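Local coordinates for protein prephenate dehydrogenase (Corynebacterium glutamicum ATCC 13032, PDB 3KTD) that probably catalyses the NAD(P)+-dependent oxidative decarboxylation of prephenate to 4-hydroxyphenylpyruvate on the way to tyrosine, at residues Ile7-Cys12 and Trp168-Gln173; Ala70-Ala75 and Pro93-Thr98; Leu200-Ala205 and Thr231-Thr236. All blocks are in the same frame, centred on the assembly; numbering follows the deposited sequence.

Contact 1 of 3, residues Ile7-Cys12 and Trp168-Gln173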
ATOM      1  N   ILE A   7      13.418 -27.399  21.402  1.00 43.68           N
ATOM      2  CA  ILE A   7      12.077 -27.556  21.999  1.00 42.89           C
ATOM      3  C   ILE A   7      11.985 -28.848  22.841  1.00 42.15           C
ATOM      4  O   ILE A   7      12.198 -29.953  22.340  1.00 42.14           O
ATOM      5  CB  ILE A   7      10.953 -27.520  20.900  1.00 42.78           C
ATOM      6  CG1 ILE A   7      11.209 -26.421  19.855  1.00 42.06           C
ATOM      7  CG2 ILE A   7       9.579 -27.291  21.530  1.00 42.02           C
ATOM      8  CD1 ILE A   7      10.528 -26.674  18.520  1.00 39.77           C
ATOM      9  N   SER A   8      11.665 -28.697  24.124  1.00 41.30           N
ATOM     10  CA  SER A   8      11.607 -29.826  25.062  1.00 39.84           C
ATOM     11  C   SER A   8      10.343 -30.694  24.943  1.00 39.48           C
ATOM     12  O   SER A   8      10.257 -31.740  25.580  1.00 39.69           O
ATOM     13  CB  SER A   8      11.699 -29.311  26.495  1.00 39.13           C
ATOM     14  OG  SER A   8      10.445 -28.821  26.933  1.00 37.83           O
ATOM     15  N   ARG A   9       9.359 -30.247  24.165  1.00 38.92           N
ATOM     16  CA  ARG A   9       8.112 -30.985  23.983  1.00 38.36           C
ATOM     17  C   ARG A   9       7.838 -31.202  22.507  1.00 38.45           C
ATOM     18  O   ARG A   9       8.252 -30.391  21.678  1.00 39.05           O
ATOM     19  CB  ARG A   9       6.933 -30.195  24.541  1.00 37.74           C
ATOM     20  CG  ARG A   9       6.937 -29.955  26.024  1.00 38.42           C
ATOM     21  CD  ARG A   9       5.816 -28.990  26.389  1.00 39.92           C
ATOM     22  NE  ARG A   9       5.564 -28.911  27.828  1.00 40.52           N
ATOM     23  CZ  ARG A   9       6.266 -28.177  28.692  1.00 40.42           C
ATOM     24  NH1 ARG A   9       7.300 -27.438  28.292  1.00 40.46           N
ATOM     25  NH2 ARG A   9       5.933 -28.189  29.977  1.00 40.45           N
ATOM     26  N   PRO A  10       7.129 -32.292  22.167  1.00 38.24           N
ATOM     27  CA  PRO A  10       6.655 -32.418  20.788  1.00 38.01           C
ATOM     28  C   PRO A  10       5.540 -31.387  20.564  1.00 36.84           C
ATOM     29  O   PRO A  10       4.747 -31.145  21.484  1.00 36.69           O
ATOM     30  CB  PRO A  10       6.106 -33.845  20.733  1.00 38.41           C
ATOM     31  CG  PRO A  10       5.729 -34.157  22.150  1.00 38.04           C
ATOM     32  CD  PRO A  10       6.735 -33.446  22.998  1.00 38.07           C
ATOM     33  N   VAL A  11       5.509 -30.759  19.387  1.00 35.39           N
ATOM     34  CA  VAL A  11       4.497 -29.737  19.082  1.00 34.18           C
ATOM     35  C   VAL A  11       3.263 -30.393  18.467  1.00 33.20           C
ATOM     36  O   VAL A  11       3.385 -31.249  17.594  1.00 32.94           O
ATOM     37  CB  VAL A  11       5.047 -28.649  18.128  1.00 34.19           C
ATOM     38  CG1 VAL A  11       3.953 -27.684  17.727  1.00 34.41           C
ATOM     39  CG2 VAL A  11       6.186 -27.894  18.776  1.00 32.99           C
ATOM     40  N   CYS A  12       2.083 -29.982  18.931  1.00 32.52           N
ATOM     41  CA  CYS A  12       0.796 -30.504  18.442  1.00 32.18           C
ATOM     42  C   CYS A  12      -0.068 -29.371  17.845  1.00 32.02           C
ATOM     43  O   CYS A  12      -0.676 -28.594  18.589  1.00 31.62           O
ATOM     44  CB  CYS A  12       0.058 -31.199  19.586  1.00 31.75           C
ATOM     45  SG  CYS A  12      -1.571 -31.862  19.176  1.00 32.65           S
ATOM     46  N   TRP A 168       6.474 -21.221  28.213  1.00 33.91           N
ATOM     47  CA  TRP A 168       6.883 -19.998  27.535  1.00 35.22           C
ATOM     48  C   TRP A 168       8.162 -20.213  26.734  1.00 35.96           C
ATOM     49  O   TRP A 168       8.242 -19.795  25.580  1.00 36.59           O
ATOM     50  CB  TRP A 168       7.078 -18.877  28.551  1.00 35.23           C
ATOM     51  CG  TRP A 168       7.488 -17.593  27.949  1.00 34.06           C
ATOM     52  CD1 TRP A 168       6.673 -16.603  27.503  1.00 33.98           C
ATOM     53  CD2 TRP A 168       8.825 -17.140  27.744  1.00 32.81           C
ATOM     54  NE1 TRP A 168       7.421 -15.558  27.024  1.00 32.77           N
ATOM     55  CE2 TRP A 168       8.747 -15.864  27.161  1.00 29.10           C
ATOM     56  CE3 TRP A 168      10.086 -17.692  27.996  1.00 34.87           C
ATOM     57  CZ2 TRP A 168       9.874 -15.130  26.822  1.00 31.05           C
ATOM     58  CZ3 TRP A 168      11.216 -16.957  27.659  1.00 32.17           C
ATOM     59  CH2 TRP A 168      11.099 -15.690  27.078  1.00 32.62           C
ATOM     60  N   LYS A 169       9.150 -20.870  27.341  1.00 36.00           N
ATOM     61  CA  LYS A 169      10.410 -21.153  26.658  1.00 36.05           C
ATOM     62  C   LYS A 169      10.186 -21.950  25.378  1.00 35.87           C
ATOM     63  O   LYS A 169      10.618 -21.520  24.305  1.00 37.05           O
ATOM     64  CB  LYS A 169      11.397 -21.867  27.582  1.00 36.28           C
ATOM     65  CG  LYS A 169      12.015 -20.921  28.608  1.00 38.40           C
ATOM     66  CD  LYS A 169      13.191 -21.526  29.400  1.00 38.57           C
ATOM     67  CE  LYS A 169      12.762 -22.355  30.604  1.00 37.15           C
ATOM     68  NZ  LYS A 169      13.920 -22.541  31.512  1.00 35.13           N
ATOM     69  N   ASP A 170       9.488 -23.078  25.471  1.00 34.36           N
ATOM     70  CA  ASP A 170       9.218 -23.887  24.279  1.00 33.87           C
ATOM     71  C   ASP A 170       8.529 -23.085  23.146  1.00 33.83           C
ATOM     72  O   ASP A 170       8.838 -23.279  21.977  1.00 33.92           O
ATOM     73  CB  ASP A 170       8.396 -25.131  24.635  1.00 33.44           C
ATOM     74  CG  ASP A 170       9.240 -26.251  25.259  1.00 34.06           C
ATOM     75  OD1 ASP A 170      10.483 -26.277  25.101  1.00 34.20           O
ATOM     76  OD2 ASP A 170       8.645 -27.137  25.898  1.00 36.18           O
ATOM     77  N   VAL A 171       7.623 -22.178  23.489  1.00 33.12           N
ATOM     78  CA  VAL A 171       6.944 -21.382  22.474  1.00 33.02           C
ATOM     79  C   VAL A 171       7.949 -20.491  21.757  1.00 33.99           C
ATOM     80  O   VAL A 171       7.901 -20.335  20.537  1.00 34.33           O
ATOM     81  CB  VAL A 171       5.813 -20.509  23.079  1.00 33.05           C
ATOM     82  CG1 VAL A 171       5.371 -19.433  22.096  1.00 30.98           C
ATOM     83  CG2 VAL A 171       4.633 -21.380  23.506  1.00 28.52           C
ATOM     84  N   VAL A 172       8.874 -19.921  22.520  1.00 34.15           N
ATOM     85  CA  VAL A 172       9.892 -19.056  21.954  1.00 33.72           C
ATOM     86  C   VAL A 172      10.888 -19.884  21.133  1.00 34.26           C
ATOM     87  O   VAL A 172      11.287 -19.490  20.028  1.00 35.11           O
ATOM     88  CB  VAL A 172      10.612 -18.282  23.054  1.00 33.30           C
ATOM     89  CG1 VAL A 172      11.719 -17.438  22.472  1.00 33.52           C
ATOM     90  CG2 VAL A 172       9.623 -17.411  23.787  1.00 32.29           C
ATOM     91  N   GLN A 173      11.276 -21.038  21.667  1.00 33.43           N
ATOM     92  CA  GLN A 173      12.169 -21.936  20.951  1.00 33.08           C
ATOM     93  C   GLN A 173      11.551 -22.399  19.651  1.00 32.74           C
ATOM     94  O   GLN A 173      12.252 -22.547  18.656  1.00 32.88           O
ATOM     95  CB  GLN A 173      12.536 -23.150  21.821  1.00 33.88           C
ATOM     96  CG  GLN A 173      13.524 -22.819  22.912  1.00 33.10           C
ATOM     97  CD  GLN A 173      14.782 -22.222  22.348  1.00 33.03           C
ATOM     98  OE1 GLN A 173      15.081 -21.047  22.567  1.00 34.79           O
ATOM     99  NE2 GLN A 173      15.498 -23.007  21.559  1.00 34.95           N
TER

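Contact 2 of 3, residues Ala70-Ala75 and Pro93-Thr98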
ATOM      1  N   ALA A  70       2.463 -32.501  24.981  1.00 34.43           N
ATOM      2  CA  ALA A  70       2.810 -31.699  23.814  1.00 34.16           C
ATOM      3  C   ALA A  70       2.415 -30.250  23.996  1.00 33.95           C
ATOM      4  O   ALA A  70       1.439 -29.939  24.685  1.00 33.46           O
ATOM      5  CB  ALA A  70       2.136 -32.247  22.561  1.00 33.85           C
ATOM      6  N   LEU A  71       3.184 -29.365  23.371  1.00 33.85           N
ATOM      7  CA  LEU A  71       2.807 -27.965  23.302  1.00 33.92           C
ATOM      8  C   LEU A  71       1.742 -27.907  22.220  1.00 33.92           C
ATOM      9  O   LEU A  71       1.988 -28.339  21.103  1.00 33.69           O
ATOM     10  CB  LEU A  71       4.004 -27.104  22.934  1.00 33.81           C
ATOM     11  CG  LEU A  71       3.718 -25.625  22.685  1.00 33.97           C
ATOM     12  CD1 LEU A  71       3.198 -24.935  23.923  1.00 29.73           C
ATOM     13  CD2 LEU A  71       4.991 -24.958  22.175  1.00 37.10           C
ATOM     14  N   ILE A  72       0.554 -27.413  22.560  1.00 34.24           N
ATOM     15  CA  ILE A  72      -0.564 -27.375  21.620  1.00 34.81           C
ATOM     16  C   ILE A  72      -0.681 -25.999  20.966  1.00 35.81           C
ATOM     17  O   ILE A  72      -0.827 -24.992  21.659  1.00 36.35           O
ATOM     18  CB  ILE A  72      -1.899 -27.694  22.318  1.00 34.60           C
ATOM     19  CG1 ILE A  72      -1.848 -29.069  22.987  1.00 35.70           C
ATOM     20  CG2 ILE A  72      -3.049 -27.643  21.328  1.00 33.73           C
ATOM     21  CD1 ILE A  72      -3.160 -29.489  23.635  1.00 34.58           C
ATOM     22  N   VAL A  73      -0.622 -25.947  19.639  1.00 35.78           N
ATOM     23  CA  VAL A  73      -0.768 -24.681  18.927  1.00 35.74           C
ATOM     24  C   VAL A  73      -2.183 -24.589  18.367  1.00 35.76           C
ATOM     25  O   VAL A  73      -2.587 -25.418  17.550  1.00 36.01           O
ATOM     26  CB  VAL A  73       0.244 -24.560  17.769  1.00 35.83           C
ATOM     27  CG1 VAL A  73      -0.020 -23.294  16.965  1.00 35.11           C
ATOM     28  CG2 VAL A  73       1.672 -24.575  18.290  1.00 35.58           C
ATOM     29  N   LEU A  74      -2.949 -23.601  18.814  1.00 35.44           N
ATOM     30  CA  LEU A  74      -4.289 -23.412  18.275  1.00 35.06           C
ATOM     31  C   LEU A  74      -4.151 -22.497  17.065  1.00 34.96           C
ATOM     32  O   LEU A  74      -4.159 -21.275  17.192  1.00 34.16           O
ATOM     33  CB  LEU A  74      -5.249 -22.842  19.322  1.00 34.91           C
ATOM     34  CG  LEU A  74      -5.279 -23.565  20.675  1.00 34.05           C
ATOM     35  CD1 LEU A  74      -6.473 -23.079  21.496  1.00 33.73           C
ATOM     36  CD2 LEU A  74      -5.329 -25.068  20.514  1.00 30.67           C
ATOM     37  N   ALA A  75      -4.000 -23.125  15.898  1.00 35.53           N
ATOM     38  CA  ALA A  75      -3.797 -22.444  14.615  1.00 35.02           C
ATOM     39  C   ALA A  75      -5.121 -22.317  13.869  1.00 35.05           C
ATOM     40  O   ALA A  75      -5.289 -22.832  12.760  1.00 35.09           O
ATOM     41  CB  ALA A  75      -2.778 -23.215  13.775  1.00 34.41           C
ATOM     42  N   PRO A  93      -6.122 -31.028  29.935  1.00 38.57           N
ATOM     43  CA  PRO A  93      -6.217 -29.914  30.870  1.00 38.91           C
ATOM     44  C   PRO A  93      -4.891 -29.484  31.485  1.00 38.85           C
ATOM     45  O   PRO A  93      -4.804 -28.374  32.013  1.00 38.78           O
ATOM     46  CB  PRO A  93      -7.160 -30.442  31.966  1.00 39.10           C
ATOM     47  CG  PRO A  93      -7.473 -31.869  31.615  1.00 39.02           C
ATOM     48  CD  PRO A  93      -6.500 -32.297  30.572  1.00 38.48           C
ATOM     49  N   ASN A  94      -3.878 -30.345  31.427  1.00 38.87           N
ATOM     50  CA  ASN A  94      -2.574 -30.017  31.995  1.00 38.73           C
ATOM     51  C   ASN A  94      -1.548 -29.595  30.939  1.00 36.77           C
ATOM     52  O   ASN A  94      -0.490 -29.084  31.282  1.00 36.48           O
ATOM     53  CB  ASN A  94      -2.038 -31.192  32.846  1.00 39.24           C
ATOM     54  CG  ASN A  94      -0.854 -30.785  33.732  1.00 41.83           C
ATOM     55  OD1 ASN A  94      -0.835 -29.693  34.308  1.00 44.73           O
ATOM     56  ND2 ASN A  94       0.141 -31.659  33.832  1.00 45.51           N
ATOM     57  N   ASN A  95      -1.857 -29.793  29.664  1.00 35.60           N
ATOM     58  CA  ASN A  95      -0.935 -29.401  28.597  1.00 35.50           C
ATOM     59  C   ASN A  95      -0.769 -27.895  28.467  1.00 34.82           C
ATOM     60  O   ASN A  95      -1.710 -27.142  28.702  1.00 34.85           O
ATOM     61  CB  ASN A  95      -1.405 -29.934  27.245  1.00 35.30           C
ATOM     62  CG  ASN A  95      -1.394 -31.419  27.185  1.00 35.46           C
ATOM     63  OD1 ASN A  95      -2.095 -32.078  27.947  1.00 44.02           O
ATOM     64  ND2 ASN A  95      -0.586 -31.971  26.295  1.00 34.78           N
ATOM     65  N   GLY A  96       0.432 -27.466  28.097  1.00 34.14           N
ATOM     66  CA  GLY A  96       0.676 -26.065  27.752  1.00 34.37           C
ATOM     67  C   GLY A  96       0.152 -25.802  26.342  1.00 33.71           C
ATOM     68  O   GLY A  96       0.023 -26.741  25.547  1.00 32.75           O
ATOM     69  N   PHE A  97      -0.161 -24.544  26.023  1.00 33.25           N
ATOM     70  CA  PHE A  97      -0.683 -24.230  24.700  1.00 33.56           C
ATOM     71  C   PHE A  97      -0.578 -22.759  24.302  1.00 34.41           C
ATOM     72  O   PHE A  97      -0.577 -21.871  25.149  1.00 34.45           O
ATOM     73  CB  PHE A  97      -2.144 -24.682  24.594  1.00 33.06           C
ATOM     74  CG  PHE A  97      -3.065 -23.944  25.500  1.00 34.44           C
ATOM     75  CD1 PHE A  97      -3.241 -24.357  26.819  1.00 36.14           C
ATOM     76  CD2 PHE A  97      -3.757 -22.822  25.045  1.00 33.98           C
ATOM     77  CE1 PHE A  97      -4.098 -23.667  27.671  1.00 35.39           C
ATOM     78  CE2 PHE A  97      -4.611 -22.123  25.883  1.00 33.94           C
ATOM     79  CZ  PHE A  97      -4.786 -22.546  27.202  1.00 34.76           C
ATOM     80  N   THR A  98      -0.525 -22.517  22.993  1.00 34.85           N
ATOM     81  CA  THR A  98      -0.429 -21.172  22.450  1.00 35.08           C
ATOM     82  C   THR A  98      -1.377 -20.998  21.269  1.00 35.79           C
ATOM     83  O   THR A  98      -1.858 -21.981  20.715  1.00 37.35           O
ATOM     84  CB  THR A  98       1.011 -20.859  22.025  1.00 35.02           C
ATOM     85  OG1 THR A  98       1.099 -19.495  21.599  1.00 34.36           O
ATOM     86  CG2 THR A  98       1.471 -21.788  20.915  1.00 34.58           C
TER
HETATM   87  O   HOH W   1       2.321 -29.326  27.550  1.00 31.54           O

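Contact 3 of 3, residues Leu200-Ala205 and Thr231-Thr236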
ATOM      1  N   LEU A 200      -6.117  -0.593  11.290  1.00 33.84           N
ATOM      2  CA  LEU A 200      -6.386   0.682  10.617  1.00 33.34           C
ATOM      3  C   LEU A 200      -5.945   0.578   9.165  1.00 33.18           C
ATOM      4  O   LEU A 200      -6.604   1.128   8.276  1.00 31.69           O
ATOM      5  CB  LEU A 200      -5.650   1.840  11.298  1.00 33.63           C
ATOM      6  CG  LEU A 200      -5.793   3.244  10.684  1.00 35.31           C
ATOM      7  CD1 LEU A 200      -7.225   3.772  10.801  1.00 31.28           C
ATOM      8  CD2 LEU A 200      -4.813   4.212  11.345  1.00 33.16           C
ATOM      9  N   THR A 201      -4.838  -0.137   8.925  1.00 33.35           N
ATOM     10  CA  THR A 201      -4.341  -0.340   7.560  1.00 33.27           C
ATOM     11  C   THR A 201      -5.467  -0.927   6.728  1.00 34.04           C
ATOM     12  O   THR A 201      -5.780  -0.434   5.635  1.00 34.02           O
ATOM     13  CB  THR A 201      -3.109  -1.260   7.515  1.00 33.22           C
ATOM     14  OG1 THR A 201      -2.065  -0.696   8.313  1.00 32.25           O
ATOM     15  CG2 THR A 201      -2.598  -1.453   6.077  1.00 29.54           C
ATOM     16  N   HIS A 202      -6.103  -1.961   7.271  1.00 34.92           N
ATOM     17  CA  HIS A 202      -7.242  -2.598   6.593  1.00 35.41           C
ATOM     18  C   HIS A 202      -8.467  -1.683   6.444  1.00 34.01           C
ATOM     19  O   HIS A 202      -9.096  -1.696   5.401  1.00 33.45           O
ATOM     20  CB  HIS A 202      -7.617  -3.911   7.279  1.00 35.97           C
ATOM     21  CG  HIS A 202      -6.657  -5.024   6.996  1.00 41.24           C
ATOM     22  ND1 HIS A 202      -5.731  -5.464   7.916  1.00 44.26           N
ATOM     23  CD2 HIS A 202      -6.457  -5.762   5.879  1.00 45.53           C
ATOM     24  CE1 HIS A 202      -5.017  -6.439   7.384  1.00 48.74           C
ATOM     25  NE2 HIS A 202      -5.434  -6.636   6.147  1.00 49.44           N
ATOM     26  N   ILE A 203      -8.785  -0.889   7.465  1.00 32.97           N
ATOM     27  CA  ILE A 203      -9.926   0.015   7.398  1.00 32.96           C
ATOM     28  C   ILE A 203      -9.725   1.063   6.295  1.00 32.84           C
ATOM     29  O   ILE A 203     -10.627   1.311   5.504  1.00 32.84           O
ATOM     30  CB  ILE A 203     -10.156   0.758   8.716  1.00 32.91           C
ATOM     31  CG1 ILE A 203     -10.588  -0.198   9.826  1.00 33.97           C
ATOM     32  CG2 ILE A 203     -11.236   1.806   8.541  1.00 33.77           C
ATOM     33  CD1 ILE A 203     -12.003  -0.701   9.689  1.00 34.57           C
ATOM     34  N   LEU A 204      -8.537   1.663   6.249  1.00 32.32           N
ATOM     35  CA  LEU A 204      -8.213   2.671   5.248  1.00 31.39           C
ATOM     36  C   LEU A 204      -8.220   2.076   3.842  1.00 31.69           C
ATOM     37  O   LEU A 204      -8.647   2.733   2.890  1.00 32.03           O
ATOM     38  CB  LEU A 204      -6.858   3.314   5.539  1.00 30.98           C
ATOM     39  CG  LEU A 204      -6.718   4.078   6.861  1.00 30.99           C
ATOM     40  CD1 LEU A 204      -5.308   4.578   7.046  1.00 28.48           C
ATOM     41  CD2 LEU A 204      -7.691   5.237   6.944  1.00 32.16           C
ATOM     42  N   ALA A 205      -7.759   0.832   3.720  1.00 31.80           N
ATOM     43  CA  ALA A 205      -7.763   0.120   2.441  1.00 31.49           C
ATOM     44  C   ALA A 205      -9.186  -0.068   1.883  1.00 31.88           C
ATOM     45  O   ALA A 205      -9.430   0.137   0.686  1.00 31.36           O
ATOM     46  CB  ALA A 205      -7.080  -1.206   2.593  1.00 31.18           C
ATOM     47  N   THR A 231      -4.920  -0.402  -1.919  1.00 39.59           N
ATOM     48  CA  THR A 231      -6.201  -1.119  -1.825  1.00 40.32           C
ATOM     49  C   THR A 231      -6.054  -2.653  -1.864  1.00 41.73           C
ATOM     50  O   THR A 231      -7.060  -3.365  -1.880  1.00 42.18           O
ATOM     51  CB  THR A 231      -7.189  -0.678  -2.927  1.00 39.67           C
ATOM     52  OG1 THR A 231      -6.612  -0.893  -4.218  1.00 39.61           O
ATOM     53  CG2 THR A 231      -7.539   0.789  -2.772  1.00 40.18           C
ATOM     54  N   ARG A 232      -4.817  -3.156  -1.842  1.00 42.43           N
ATOM     55  CA  ARG A 232      -4.561  -4.599  -1.973  1.00 42.64           C
ATOM     56  C   ARG A 232      -5.209  -5.421  -0.876  1.00 42.06           C
ATOM     57  O   ARG A 232      -5.896  -6.394  -1.164  1.00 42.02           O
ATOM     58  CB  ARG A 232      -3.064  -4.903  -2.006  1.00 42.99           C
ATOM     59  CG  ARG A 232      -2.746  -6.399  -2.242  1.00 46.08           C
ATOM     60  CD  ARG A 232      -1.235  -6.729  -2.279  1.00 48.78           C
ATOM     61  NE  ARG A 232      -0.404  -5.646  -2.824  1.00 51.44           N
ATOM     62  CZ  ARG A 232      -0.423  -5.211  -4.088  1.00 52.15           C
ATOM     63  NH1 ARG A 232      -1.254  -5.735  -4.995  1.00 52.73           N
ATOM     64  NH2 ARG A 232       0.382  -4.214  -4.445  1.00 52.46           N
ATOM     65  N   VAL A 233      -4.998  -5.025   0.372  1.00 41.97           N
ATOM     66  CA  VAL A 233      -5.557  -5.763   1.509  1.00 42.42           C
ATOM     67  C   VAL A 233      -7.091  -5.684   1.613  1.00 42.65           C
ATOM     68  O   VAL A 233      -7.690  -6.373   2.450  1.00 42.50           O
ATOM     69  CB  VAL A 233      -4.935  -5.327   2.841  1.00 42.37           C
ATOM     70  CG1 VAL A 233      -3.437  -5.505   2.789  1.00 42.76           C
ATOM     71  CG2 VAL A 233      -5.296  -3.887   3.149  1.00 44.00           C
ATOM     72  N   ALA A 234      -7.712  -4.850   0.777  1.00 43.03           N
ATOM     73  CA  ALA A 234      -9.172  -4.785   0.666  1.00 43.46           C
ATOM     74  C   ALA A 234      -9.670  -6.010  -0.084  1.00 44.58           C
ATOM     75  O   ALA A 234     -10.879  -6.237  -0.194  1.00 43.82           O
ATOM     76  CB  ALA A 234      -9.592  -3.544  -0.069  1.00 43.92           C
ATOM     77  N   GLY A 235      -8.719  -6.768  -0.633  1.00 45.56           N
ATOM     78  CA  GLY A 235      -8.995  -8.035  -1.277  1.00 46.02           C
ATOM     79  C   GLY A 235      -9.127  -9.157  -0.267  1.00 46.75           C
ATOM     80  O   GLY A 235      -9.745 -10.171  -0.571  1.00 46.80           O
ATOM     81  N   THR A 236      -8.558  -9.003   0.932  1.00 48.03           N
ATOM     82  CA  THR A 236      -8.697 -10.063   1.937  1.00 49.62           C
ATOM     83  C   THR A 236     -10.179 -10.257   2.262  1.00 50.84           C
ATOM     84  O   THR A 236     -11.034  -9.444   1.896  1.00 51.30           O
ATOM     85  CB  THR A 236      -7.883  -9.857   3.256  1.00 49.81           C
ATOM     86  OG1 THR A 236      -8.444  -8.787   4.020  1.00 51.28           O
ATOM     87  CG2 THR A 236      -6.387  -9.610   2.986  1.00 49.88           C
TER

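Contact 1 of 3, residues Ile7-Cys12 and Trp168-Gln173
D170, on helix 162-177, points its CB toward the loop that leads into strand 11-14, with CG beside the backbone N and anti to the carbonyl carbon (chi1 -79°), and three donors from two consecutive loop residues converge on its carboxylate. The backbone N of S8 reaches OD1 of D170 at 2.9 Å, coming from above the carboxylate plane. S8 OG donates to D170 OD2 at 2.7 Å, on that oxygen's syn lone pair, so that S8 grips both oxygens. R9 crosses the aspartate at about a right angle. Its chain runs extended from CG to NE, and NH1 forms a salt bridge with D170 OD2 at 2.8 Å. The acceptor lies almost in the guanidinium plane, whereas NH1 comes to OD2 from above the carboxylate plane, the two groups being turned 77° against each other. NE of R9 is engaged by D69, and NH1 also bonds S166 OG. I7 packs its CG2 against D170 OD1 and CG, while its CG1 meets CB of Q173 at 4.0 Å as the two side chains pass in opposite directions. With OD2 accepting from both S8 and R9, the buried carboxylate is held in position and probably stays ionised, its charge partly offset by R9, shared with D69.

Contact 2 of 3, residues Ala70-Ala75 and Pro93-Thr98
I72 and F97 pair across two parallel strands, 71-74 and 97-99, and the side chain of I72 traces how the seam is filled. Its CB lies 3.8 Å from F97 CB, on the face of the sheet that both residues share. CG1, set beside the backbone N and anti to the carbonyl carbon (chi1 -58°), passes G96 O. From there the chain continues extended, and CD1 ends at 4.0 Å from N95 CB, so the isoleucine reaches the loop that precedes strand 97-99, crossing N95 obliquely. CG2, the branch anti to the backbone N, packs against C12 O of neighbouring strand 11-14. On that same face the F97 ring leans away from the seam, with L74 CD1 approaching it obliquely and L85 of helix 78-91 packing on both. V73 and T98 occupy the other face, side by side and pointing the same way, with their CG2 methyls in contact; T98 OG1 turns to V121 O of the next strand.

The backbone ladder runs from I72 N to G96 O, from T98 N to I72 O at 2.8 Å, and from L74 N to T98 O at 2.7 Å. Before the ladder begins, ND2 of N95 donates to A70 O at 3.3 Å, an almost straight bond (169° at the hydrogen) that meets a lone pair in the carbonyl plane and lies close to the plane of the asparagine amide. A water accepts from G96 N at 2.7 Å and lies within bonding distance of A70 O.

This is the seam of a beta-alpha-beta unit whose connecting helix is 78-91. Its chemistry implies a division of labour: backbone bonds fix the strand register, apolar groups fill both faces, and an amide and a water extend the polar pairing beyond the start of the two strands.

Contact 3 of 3, residues Leu200-Ala205 and Thr231-Thr236
T201, the first residue of segment 200-205 to meet the loop, touches it lightly, its carbonyl O facing V233 CG2 at 4.3 Å. H202 follows and does more. With CG beside the backbone N and anti to the carbonyl carbon (chi1 -75°), its imidazole extends to V233, which meets the ring obliquely, and the two side chains cross at about a right angle. CD2 of H202 comes to 3.4 Å from V233 CB, and NE2 also lies against that carbon, while V233 O sits at the edge of the ring, in its plane. That carbonyl is itself held by T236, which donates to it from both OG1 and its backbone N, closing the turn that presents V233 to the helix.

One helical turn beyond T201, A205 points its CB toward the loop. V233 CG2 packs against A205 CB, and A234 CB lies 4.3 Å from A205 CB. The carbonyl O of A205 is flanked by A234 CB at 3.8 Å and by T231 CG2 at 4.0 Å; T231 OG1 bonds Y227 O instead.

The second subunit lies close by, with its S230 packing on T201 and its S226 on V233. The arrangement is thus a short 3-10 turn between helices 225-230 and 238-247 packed on the long helix 187-214, within the all-helical dimerization domain of the prephenate dehydrogenase family.

In the fold
Contacts 1 and 2 both reach the same sheet, whereas contact 3 lies in the helical part of the chain. Strands 11-14 and 71-74 are neighbours, joined by backbone hydrogen bonds between C12 and both L71 and V73, and the centres of the two contacts are about 10 Å apart. Along the chain, both segments of contact 2 fall between those of contact 1, so the local strand pairing sits within a much longer closure to helix 162-177. Contact 3 follows in series, its centre about 34 Å from that of contact 1 and 32 Å from that of contact 2, across the chain's centre. The layout separates a Rossmann-type part, which probably binds the dinucleotide, from the helical dimerization part.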